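Local structure of tRNA nucleotidyl transferase-related protein (Thermotoga maritima, 3H38) at residues L20-L25 and L54-V59; E66-A71 and I98-A103; F264-W269 and A353-E358; Q219-I224 and R235-F240. The protein probably adds the CCA sequence to the 3' end of tRNA from CTP and ATP with magnesium, through the nucleotidyltransferase region contained in this chain, part of a longer polypeptide. All coordinates share one frame; numbering follows the deposited sequence.

Contact 1 of 4, residues L20-L25 and L54-V59; sequences LNLFRL and LDIDIV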
# COMPACT_ATOMS: atom_id res chain seq x y z
N LEU A 20 28.80 -7.76 5.12
CA LEU A 20 29.51 -7.22 6.27
C LEU A 20 30.81 -6.59 5.83
O LEU A 20 31.16 -5.50 6.30
CB LEU A 20 29.82 -8.32 7.30
CG LEU A 20 29.21 -8.13 8.68
CD1 LEU A 20 30.12 -8.64 9.77
CD2 LEU A 20 28.92 -6.66 8.90
N ASN A 21 31.52 -7.28 4.95
CA ASN A 21 32.81 -6.79 4.48
C ASN A 21 32.70 -5.49 3.72
O ASN A 21 33.62 -4.67 3.74
CB ASN A 21 33.52 -7.85 3.65
CG ASN A 21 34.42 -8.74 4.51
OD1 ASN A 21 34.80 -8.37 5.63
ND2 ASN A 21 34.77 -9.91 3.98
N LEU A 22 31.56 -5.33 3.05
CA LEU A 22 31.19 -4.11 2.35
C LEU A 22 30.99 -2.93 3.31
O LEU A 22 31.57 -1.87 3.11
CB LEU A 22 29.89 -4.36 1.59
CG LEU A 22 29.34 -3.21 0.76
CD1 LEU A 22 30.38 -2.70 -0.20
CD2 LEU A 22 28.11 -3.67 -0.03
N PHE A 23 30.14 -3.14 4.33
CA PHE A 23 29.96 -2.16 5.40
C PHE A 23 31.33 -1.73 5.90
O PHE A 23 31.58 -0.54 6.11
CB PHE A 23 29.13 -2.74 6.56
CG PHE A 23 27.64 -2.87 6.28
CD1 PHE A 23 26.94 -1.88 5.61
CD2 PHE A 23 26.93 -3.98 6.73
CE1 PHE A 23 25.58 -2.00 5.37
CE2 PHE A 23 25.56 -4.10 6.49
CZ PHE A 23 24.89 -3.11 5.81
N ARG A 24 32.24 -2.69 6.05
CA ARG A 24 33.62 -2.40 6.46
C ARG A 24 34.34 -1.49 5.47
O ARG A 24 34.84 -0.42 5.84
CB ARG A 24 34.40 -3.69 6.74
CG ARG A 24 33.96 -4.40 8.03
CD ARG A 24 34.86 -5.60 8.42
NE ARG A 24 34.74 -5.91 9.85
CZ ARG A 24 34.12 -6.99 10.32
NH1 ARG A 24 33.61 -7.87 9.47
NH2 ARG A 24 34.03 -7.20 11.64
N LEU A 25 34.32 -1.85 4.21
CA LEU A 25 34.92 -1.04 3.19
C LEU A 25 34.41 0.35 3.19
O LEU A 25 35.16 1.25 3.07
CB LEU A 25 34.58 -1.60 1.84
CG LEU A 25 35.38 -2.77 1.35
CD1 LEU A 25 35.61 -2.54 -0.11
CD2 LEU A 25 36.65 -2.80 2.11
N LEU A 54 17.60 -6.80 3.50
CA LEU A 54 18.78 -6.96 2.65
C LEU A 54 19.45 -5.67 2.25
O LEU A 54 20.68 -5.62 2.14
CB LEU A 54 18.44 -7.78 1.41
CG LEU A 54 18.00 -9.19 1.78
CD1 LEU A 54 16.47 -9.33 1.69
CD2 LEU A 54 18.71 -10.19 0.90
N ASP A 55 18.65 -4.64 2.03
CA ASP A 55 19.14 -3.43 1.39
C ASP A 55 20.11 -2.63 2.27
O ASP A 55 20.14 -2.79 3.50
CB ASP A 55 17.97 -2.57 0.94
CG ASP A 55 17.12 -2.13 2.10
OD1 ASP A 55 15.87 -2.16 1.97
OD2 ASP A 55 17.72 -1.76 3.14
N ILE A 56 20.90 -1.78 1.64
CA ILE A 56 21.90 -1.02 2.37
C ILE A 56 21.70 0.50 2.23
O ILE A 56 21.68 1.05 1.14
CB ILE A 56 23.32 -1.47 1.98
CG1 ILE A 56 23.92 -0.54 0.93
CG2 ILE A 56 23.31 -2.92 1.48
CD1 ILE A 56 25.37 -0.83 0.70
N ASP A 57 21.55 1.15 3.38
CA ASP A 57 21.13 2.54 3.43
C ASP A 57 22.15 3.35 4.20
O ASP A 57 22.19 3.27 5.44
CB ASP A 57 19.76 2.62 4.12
CG ASP A 57 18.96 3.84 3.70
OD1 ASP A 57 19.58 4.83 3.26
OD2 ASP A 57 17.72 3.80 3.80
N ILE A 58 22.96 4.15 3.49
CA ILE A 58 24.12 4.81 4.12
C ILE A 58 23.99 6.30 4.37
O ILE A 58 23.61 7.07 3.49
CB ILE A 58 25.43 4.59 3.32
CG1 ILE A 58 25.71 3.11 3.17
CG2 ILE A 58 26.58 5.20 4.06
CD1 ILE A 58 25.79 2.41 4.51
N VAL A 59 24.34 6.71 5.59
CA VAL A 59 24.39 8.13 5.93
C VAL A 59 25.83 8.64 6.21
O VAL A 59 26.58 8.05 7.01
CB VAL A 59 23.42 8.46 7.08
CG1 VAL A 59 23.45 9.93 7.42
CG2 VAL A 59 22.02 8.08 6.67
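Phe23 and Ile56 lie alongside one another, pointing opposite ways, the ring reaching from the helix and the branched chain from the strand. Ring atom CE1 of Phe23 lies 4.1 Å from Ile56 CB and meets it obliquely. Ile58 approaches the same corner differently: its CD1 stands near the ring plane, at the edge, 4.5 Å from Phe23 CE1. With CG of Phe23 anti to the carbonyl carbon (chi1 -75°), the flat ring bridges part of the gap between a helix and a strand whose short axes run 11.3 Å apart and nearly parallel, at 16°. A large aromatic suits that span. Helix 17-32 here packs on strand 56-60 of the mixed sheet of the nucleotidyltransferase head, a polymerase-beta-like fold. Ile56 and Ile58 alternate with Asp55 and Asp57, the residues that bind magnesium, whose side chains start away from the helix, so the strand and the residue before it carry an apolar face and an acidic site. Leu22 runs across Ile56, roughly perpendicular to it, its CD2 4.0 Å from Ile56 CD1, and also touches Leu75. Farther round, Phe23 makes an edge-to-face pair with Phe43 and packs on Val39 of the neighbouring strand 37-40.

Contact 2 of 4, residues E66-A71 and I98-A103; sequences EFAEYA and IDIATA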
# COMPACT_ATOMS: atom_id res chain seq x y z
N GLU A 66 30.84 13.26 -3.23
CA GLU A 66 32.22 12.95 -3.01
C GLU A 66 32.39 11.51 -2.66
O GLU A 66 33.24 10.84 -3.18
CB GLU A 66 32.77 13.68 -1.82
CG GLU A 66 32.93 15.12 -1.93
CD GLU A 66 33.87 15.63 -0.91
OE1 GLU A 66 33.56 16.62 -0.25
OE2 GLU A 66 34.93 15.02 -0.77
N PHE A 67 31.61 11.05 -1.71
CA PHE A 67 31.75 9.72 -1.12
C PHE A 67 31.36 8.65 -2.14
O PHE A 67 32.08 7.69 -2.34
CB PHE A 67 30.88 9.60 0.13
CG PHE A 67 31.07 8.32 0.85
CD1 PHE A 67 31.97 8.22 1.88
CD2 PHE A 67 30.35 7.20 0.48
CE1 PHE A 67 32.17 7.02 2.55
CE2 PHE A 67 30.53 5.97 1.15
CZ PHE A 67 31.44 5.89 2.18
N ALA A 68 30.20 8.81 -2.76
CA ALA A 68 29.78 7.87 -3.78
C ALA A 68 30.85 7.78 -4.88
O ALA A 68 31.19 6.69 -5.31
CB ALA A 68 28.43 8.28 -4.35
N GLU A 69 31.37 8.91 -5.33
CA GLU A 69 32.40 8.93 -6.34
C GLU A 69 33.63 8.15 -5.91
O GLU A 69 34.15 7.34 -6.63
CB GLU A 69 32.77 10.37 -6.66
CG GLU A 69 31.97 10.99 -7.80
CD GLU A 69 31.85 12.50 -7.71
OE1 GLU A 69 32.37 13.10 -6.76
OE2 GLU A 69 31.25 13.11 -8.60
N TYR A 70 34.08 8.43 -4.71
CA TYR A 70 35.22 7.75 -4.11
C TYR A 70 34.97 6.26 -4.00
O TYR A 70 35.82 5.45 -4.39
CB TYR A 70 35.50 8.31 -2.72
CG TYR A 70 36.76 7.75 -2.13
CD1 TYR A 70 37.99 8.11 -2.65
CD2 TYR A 70 36.72 6.86 -1.07
CE1 TYR A 70 39.16 7.60 -2.11
CE2 TYR A 70 37.88 6.34 -0.53
CZ TYR A 70 39.10 6.72 -1.06
OH TYR A 70 40.27 6.21 -0.53
N ALA A 71 33.81 5.91 -3.45
CA ALA A 71 33.37 4.52 -3.36
C ALA A 71 33.37 3.86 -4.73
O ALA A 71 33.77 2.70 -4.87
CB ALA A 71 31.97 4.44 -2.75
N ILE A 98 23.81 0.42 -3.30
CA ILE A 98 24.11 1.27 -2.16
C ILE A 98 23.42 2.62 -2.26
O ILE A 98 23.68 3.38 -3.19
CB ILE A 98 25.63 1.51 -2.08
CG1 ILE A 98 26.37 0.17 -2.21
CG2 ILE A 98 26.00 2.23 -0.79
CD1 ILE A 98 27.86 0.30 -2.50
N ASP A 99 22.54 2.91 -1.31
CA ASP A 99 21.99 4.25 -1.17
C ASP A 99 22.96 5.06 -0.31
O ASP A 99 23.55 4.53 0.64
CB ASP A 99 20.61 4.20 -0.52
CG ASP A 99 19.54 3.59 -1.43
OD1 ASP A 99 19.50 3.95 -2.63
OD2 ASP A 99 18.72 2.76 -0.95
N ILE A 100 23.14 6.33 -0.65
CA ILE A 100 24.05 7.16 0.10
C ILE A 100 23.49 8.55 0.22
O ILE A 100 23.24 9.20 -0.79
CB ILE A 100 25.42 7.31 -0.59
CG1 ILE A 100 25.79 6.03 -1.31
CG2 ILE A 100 26.48 7.68 0.43
CD1 ILE A 100 27.24 6.01 -1.77
N ALA A 101 23.30 9.01 1.46
CA ALA A 101 22.79 10.34 1.72
C ALA A 101 23.60 11.08 2.79
O ALA A 101 24.16 10.47 3.69
CB ALA A 101 21.30 10.27 2.10
N THR A 102 23.67 12.41 2.66
CA THR A 102 24.32 13.31 3.61
C THR A 102 23.43 13.50 4.85
O THR A 102 22.23 13.71 4.72
CB THR A 102 24.50 14.71 2.96
OG1 THR A 102 25.27 14.59 1.76
CG2 THR A 102 25.18 15.70 3.91
N ALA A 103 24.00 13.44 6.04
CA ALA A 103 23.20 13.68 7.25
C ALA A 103 22.51 15.04 7.21
O ALA A 103 23.18 16.07 6.93
CB ALA A 103 24.05 13.56 8.51
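Ile100 lays its CD1 methyl on the small side chain of Ala68, with CD1 3.6 Å from Ala68 CB and 3.7 Å from Ala68 CA. The methyl therefore rests against the helix backbone itself as well as the side chain, which an alanine permits because nothing beyond CB holds the strand off; the CA atoms of Ala68 and Ile100 are 7.0 Å apart. Phe67, one residue earlier, meets both branches of the isoleucine. Its CD2 lies 3.9 Å from Ile100 CG2 and 4.0 Å from Ile100 CD1, meeting the CG2 methyl obliquely, and the ring side chain lies transverse to the isoleucine. The ring gets there because its CG is anti to the backbone N (chi1 -175°), while Ile100 holds CG2 anti to its own N and sends CG1 beside it. A beta-branched residue suits this place, since its two arms spread over two adjacent helix residues, CD1 touching both. All three residues are buried and the contact is wholly apolar. Phe67 continues onto Leu26 and Phe29 of helix 17-32 and onto Val60, and Ala68 touches Ala88 on the strand 87-92. Neighbouring Asp99, a magnesium-binding residue, hydrogen-bonds through OD1 to Ser89 OG. Helix 64-72 thus packs, as helix 17-32 does, on the mixed sheet of the nucleotidyltransferase head, an arrangement characteristic of the polymerase-beta-like fold, in which acidic residues on adjacent strands, here 56-60 and 97-102, form the metal site.

Contact 3 of 4, residues F264-W269 and A353-E358; sequences FRNIPW and AYLSGE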
# COMPACT_ATOMS: atom_id res chain seq x y z
N PHE A 264 -11.54 -7.87 2.25
CA PHE A 264 -10.17 -8.38 2.32
C PHE A 264 -10.10 -9.88 2.14
O PHE A 264 -9.26 -10.37 1.39
CB PHE A 264 -9.46 -7.91 3.59
CG PHE A 264 -9.00 -6.48 3.53
CD1 PHE A 264 -9.62 -5.49 4.30
CD2 PHE A 264 -7.97 -6.10 2.65
CE1 PHE A 264 -9.19 -4.16 4.23
CE2 PHE A 264 -7.54 -4.76 2.55
CZ PHE A 264 -8.14 -3.79 3.34
N ARG A 265 -10.99 -10.60 2.82
CA ARG A 265 -11.09 -12.05 2.67
C ARG A 265 -11.11 -12.46 1.20
O ARG A 265 -10.45 -13.43 0.80
CB ARG A 265 -12.36 -12.62 3.35
CG ARG A 265 -12.50 -14.16 3.17
CD ARG A 265 -13.97 -14.71 3.28
NE ARG A 265 -14.69 -14.04 4.35
CZ ARG A 265 -15.83 -13.37 4.23
NH1 ARG A 265 -16.33 -12.77 5.31
NH2 ARG A 265 -16.49 -13.31 3.08
N ASN A 266 -11.86 -11.72 0.41
CA ASN A 266 -12.16 -12.13 -0.95
C ASN A 266 -11.20 -11.57 -1.97
O ASN A 266 -11.17 -12.00 -3.12
CB ASN A 266 -13.60 -11.77 -1.29
CG ASN A 266 -14.60 -12.69 -0.61
OD1 ASN A 266 -14.45 -13.90 -0.66
ND2 ASN A 266 -15.61 -12.11 0.04
N ILE A 267 -10.40 -10.61 -1.54
CA ILE A 267 -9.51 -9.92 -2.46
C ILE A 267 -8.49 -10.84 -3.15
O ILE A 267 -8.23 -10.70 -4.35
CB ILE A 267 -8.87 -8.69 -1.79
CG1 ILE A 267 -9.82 -7.48 -1.95
CG2 ILE A 267 -7.47 -8.41 -2.36
CD1 ILE A 267 -9.34 -6.22 -1.29
N PRO A 268 -7.93 -11.82 -2.42
CA PRO A 268 -6.90 -12.64 -3.06
C PRO A 268 -7.51 -13.63 -4.04
O PRO A 268 -6.89 -13.93 -5.06
CB PRO A 268 -6.25 -13.37 -1.88
CG PRO A 268 -6.87 -12.78 -0.62
CD PRO A 268 -8.19 -12.26 -1.04
N TRP A 269 -8.71 -14.12 -3.73
CA TRP A 269 -9.46 -14.97 -4.66
C TRP A 269 -9.74 -14.22 -5.96
O TRP A 269 -10.13 -14.82 -6.95
CB TRP A 269 -10.79 -15.40 -4.03
CG TRP A 269 -11.61 -16.39 -4.85
CD1 TRP A 269 -11.72 -17.73 -4.62
CD2 TRP A 269 -12.43 -16.11 -5.99
NE1 TRP A 269 -12.55 -18.30 -5.55
CE2 TRP A 269 -13.00 -17.33 -6.40
CE3 TRP A 269 -12.74 -14.95 -6.71
CZ2 TRP A 269 -13.86 -17.43 -7.49
CZ3 TRP A 269 -13.59 -15.05 -7.80
CH2 TRP A 269 -14.14 -16.29 -8.18
N ALA A 353 -17.62 -7.70 -1.20
CA ALA A 353 -17.64 -7.12 0.14
C ALA A 353 -19.00 -7.30 0.83
O ALA A 353 -19.11 -7.22 2.04
CB ALA A 353 -17.23 -5.64 0.14
N TYR A 354 -20.03 -7.58 0.04
CA TYR A 354 -21.37 -7.71 0.59
C TYR A 354 -21.73 -9.15 0.95
O TYR A 354 -22.79 -9.42 1.55
CB TYR A 354 -22.40 -7.22 -0.42
CG TYR A 354 -22.65 -5.74 -0.41
CD1 TYR A 354 -21.89 -4.87 -1.19
CD2 TYR A 354 -23.68 -5.21 0.36
CE1 TYR A 354 -22.15 -3.51 -1.19
CE2 TYR A 354 -23.94 -3.85 0.37
CZ TYR A 354 -23.17 -3.00 -0.41
OH TYR A 354 -23.45 -1.65 -0.40
N LEU A 355 -20.89 -10.11 0.57
CA LEU A 355 -21.33 -11.47 0.84
C LEU A 355 -20.39 -12.44 1.57
O LEU A 355 -19.17 -12.24 1.68
CB LEU A 355 -21.97 -12.12 -0.39
CG LEU A 355 -21.19 -12.34 -1.67
CD1 LEU A 355 -21.75 -11.46 -2.77
CD2 LEU A 355 -19.70 -12.09 -1.43
N SER A 356 -21.03 -13.49 2.09
CA SER A 356 -20.36 -14.59 2.74
C SER A 356 -21.20 -15.84 2.50
O SER A 356 -22.25 -15.77 1.87
CB SER A 356 -20.21 -14.31 4.24
OG SER A 356 -21.38 -13.70 4.75
N GLY A 357 -20.71 -16.97 3.00
CA GLY A 357 -21.42 -18.23 2.90
C GLY A 357 -21.84 -18.67 1.51
O GLY A 357 -21.03 -18.79 0.58
N GLU A 358 -23.14 -18.93 1.38
CA GLU A 358 -23.68 -19.53 0.18
C GLU A 358 -23.75 -18.55 -0.97
O GLU A 358 -23.46 -18.90 -2.12
CB GLU A 358 -25.07 -20.10 0.45
CG GLU A 358 -25.05 -21.49 1.03
CD GLU A 358 -24.16 -22.44 0.24
OE1 GLU A 358 -22.91 -22.33 0.36
OE2 GLU A 358 -24.71 -23.31 -0.47
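Arg265 reaches from helix 254-274 to the backbone at Leu355, joining two parts of the mainly helical region that follows the head in the chain, away from the nucleotide and metal sites. One hydrogen bond joins the two segments: Arg265 NH2 donates to Leu355 O at 3.2 Å, with an N-H...O angle of 146°. The oxygen sits at the edge of the guanidinium, 2° out of its plane, and receives the donor in the carbonyl plane on a lone pair. A long side chain suits the task, for CG is anti to the backbone N and a bend at chi3 (-41°) turns its end to the loop. The same NH2 also forms a salt bridge with Glu360 on helix 357-371, so one nitrogen ties both loop and helix to helix 254-274. Asn266 ND2 makes weak hydrogen bonds to Leu352 O, at the end of helix 345-352, and to Glu360 OE1. The remaining contacts are van der Waals touches. Leu355, whose apolar side chain otherwise packs on Phe363 and Leu327, brings CD2 to 4.3 Å from Asn266 ND2. Ser356 meets the guanidinium obliquely, its CB 4.0 Å from Arg265 NH2.

Contact 4 of 4, residues Q219-I224 and R235-F240; sequences QELEKI and RRMAQF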
# COMPACT_ATOMS: atom_id res chain seq x y z
N GLN A 219 -0.33 8.19 -0.17
CA GLN A 219 0.79 7.31 -0.28
C GLN A 219 1.01 6.52 1.00
O GLN A 219 1.41 5.35 0.94
CB GLN A 219 2.05 8.06 -0.68
CG GLN A 219 3.21 7.10 -0.85
CD GLN A 219 4.48 7.61 -0.21
OE1 GLN A 219 4.85 7.20 0.90
NE2 GLN A 219 5.17 8.52 -0.91
N GLU A 220 0.77 7.13 2.15
CA GLU A 220 0.89 6.39 3.40
C GLU A 220 -0.27 5.39 3.50
O GLU A 220 -0.17 4.34 4.13
CB GLU A 220 0.93 7.33 4.61
CG GLU A 220 2.25 8.13 4.75
CD GLU A 220 3.51 7.25 4.81
OE1 GLU A 220 3.47 6.18 5.43
OE2 GLU A 220 4.55 7.64 4.23
N LEU A 221 -1.37 5.73 2.84
CA LEU A 221 -2.51 4.84 2.78
C LEU A 221 -2.22 3.61 1.95
O LEU A 221 -2.48 2.50 2.39
CB LEU A 221 -3.74 5.56 2.25
CG LEU A 221 -4.95 5.71 3.18
CD1 LEU A 221 -4.65 5.37 4.62
CD2 LEU A 221 -5.56 7.12 3.07
N GLU A 222 -1.69 3.78 0.74
CA GLU A 222 -1.39 2.61 -0.08
C GLU A 222 -0.43 1.72 0.70
O GLU A 222 -0.52 0.49 0.68
CB GLU A 222 -0.82 3.02 -1.44
CG GLU A 222 -1.88 3.58 -2.39
CD GLU A 222 -1.38 4.73 -3.26
OE1 GLU A 222 -0.39 5.40 -2.87
OE2 GLU A 222 -2.00 4.97 -4.32
N LYS A 223 0.50 2.33 1.39
CA LYS A 223 1.50 1.62 2.13
C LYS A 223 0.91 0.79 3.24
O LYS A 223 1.24 -0.35 3.38
CB LYS A 223 2.48 2.61 2.71
CG LYS A 223 3.89 2.43 2.36
CD LYS A 223 4.47 3.78 2.38
CE LYS A 223 5.93 3.80 2.18
NZ LYS A 223 6.43 5.16 2.53
N ILE A 224 0.01 1.36 4.01
CA ILE A 224 -0.82 0.56 4.91
C ILE A 224 -1.47 -0.63 4.18
O ILE A 224 -1.45 -1.76 4.68
CB ILE A 224 -1.93 1.38 5.56
CG1 ILE A 224 -1.41 2.02 6.85
CG2 ILE A 224 -3.11 0.47 5.90
CD1 ILE A 224 -2.32 3.11 7.36
N ARG A 235 -9.10 -0.88 11.30
CA ARG A 235 -9.94 -0.83 12.49
C ARG A 235 -9.27 0.06 13.49
O ARG A 235 -9.92 0.70 14.32
CB ARG A 235 -10.21 -2.22 13.05
CG ARG A 235 -10.92 -3.10 12.02
CD ARG A 235 -11.02 -4.53 12.50
NE ARG A 235 -12.23 -5.19 12.02
CZ ARG A 235 -12.32 -6.50 11.81
NH1 ARG A 235 -13.46 -7.07 11.36
NH2 ARG A 235 -11.24 -7.25 12.03
N ARG A 236 -7.95 0.13 13.39
CA ARG A 236 -7.19 0.97 14.30
C ARG A 236 -7.43 2.44 13.97
O ARG A 236 -7.63 3.26 14.86
CB ARG A 236 -5.70 0.59 14.25
CG ARG A 236 -4.86 1.23 15.32
CD ARG A 236 -5.40 1.02 16.73
NE ARG A 236 -4.29 1.04 17.68
CZ ARG A 236 -4.38 1.37 18.96
NH1 ARG A 236 -3.28 1.35 19.71
NH2 ARG A 236 -5.53 1.72 19.50
N MET A 237 -7.44 2.77 12.68
CA MET A 237 -7.76 4.13 12.22
C MET A 237 -9.13 4.53 12.75
O MET A 237 -9.32 5.63 13.25
CB MET A 237 -7.79 4.18 10.69
CG MET A 237 -6.39 4.09 10.05
SD MET A 237 -6.34 3.95 8.22
CE MET A 237 -5.88 2.23 8.03
N ALA A 238 -10.09 3.62 12.63
CA ALA A 238 -11.42 3.91 13.06
C ALA A 238 -11.41 4.10 14.58
O ALA A 238 -11.95 5.07 15.09
CB ALA A 238 -12.35 2.82 12.63
N GLN A 239 -10.67 3.31 15.29
CA GLN A 239 -10.59 3.46 16.71
C GLN A 239 -10.10 4.83 17.04
O GLN A 239 -10.43 5.36 18.04
CB GLN A 239 -9.59 2.51 17.28
CG GLN A 239 -10.13 1.28 17.82
CD GLN A 239 -9.08 0.44 18.45
OE1 GLN A 239 -8.40 0.87 19.36
NE2 GLN A 239 -8.95 -0.79 17.98
N PHE A 240 -9.24 5.36 16.19
CA PHE A 240 -8.65 6.68 16.43
C PHE A 240 -9.42 7.81 15.75
O PHE A 240 -9.00 8.96 15.83
CB PHE A 240 -7.18 6.72 15.99
CG PHE A 240 -6.22 6.12 16.99
CD1 PHE A 240 -6.31 6.43 18.34
CD2 PHE A 240 -5.22 5.25 16.58
CE1 PHE A 240 -5.41 5.89 19.26
CE2 PHE A 240 -4.34 4.71 17.48
CZ PHE A 240 -4.44 5.04 18.84
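Met237 and Ile224 meet end to end between helices 214-225 and 230-239, consecutive helices joined by a short loop in the region related to the RNA-binding part of poly(A) polymerases. The methyl CE of Met237 lies 3.7 Å from Ile224 CD1 and 3.9 Å from Ile224 CG2, so it reaches both branches of the isoleucine. The sulfur also reaches Leu221, one helical turn before Ile224: Met237 SD is 4.2 Å from Leu221 CD1. A methionine suits this place because its long, flexible, unbranched chain can span segments whose nearest CA atoms, those of Ile224 and Met237, are 10.7 Å apart; it runs extended through chi2 and bends at chi3 (-107°) to bring CE to Ile224. Behind this first shell, Met237 packs on Val242 and Ile243, and Leu221 on Leu246, all from helix 242-246. Ile224 also touches Arg183, which binds CTP and ATP. Glu220 takes salt bridges from Arg183 and from Arg180, another nucleotide-binding residue, and so probably helps to position both arginines. On the same helix, Lys223 NZ bridges to Glu220 OE2 at 3.5 Å and hydrogen-bonds to Gln219 OE1 at 3.1 Å, the donor 31° off the carbonyl plane.

From the N terminus, contact 1 closes first, bringing helix 17-32 back to strand 56-60 over 28 intervening residues. Contact 2 opens just afterwards, with helix 64-72 returning to strand 97-102 over 26. The two loops follow in series, but their strands are neighbours in the mixed sheet: Ile58 O lies 2.8 Å from Ala101 N, a probable hydrogen bond, so both contacts belong to one head. Contact 4 closes a short loop of ten intervening residues nearer the middle of the chain. Contact 3, the widest closure at 83 residues, ties the later helices together, its centre about 44 Å from that of contact 1. None nests or crosses.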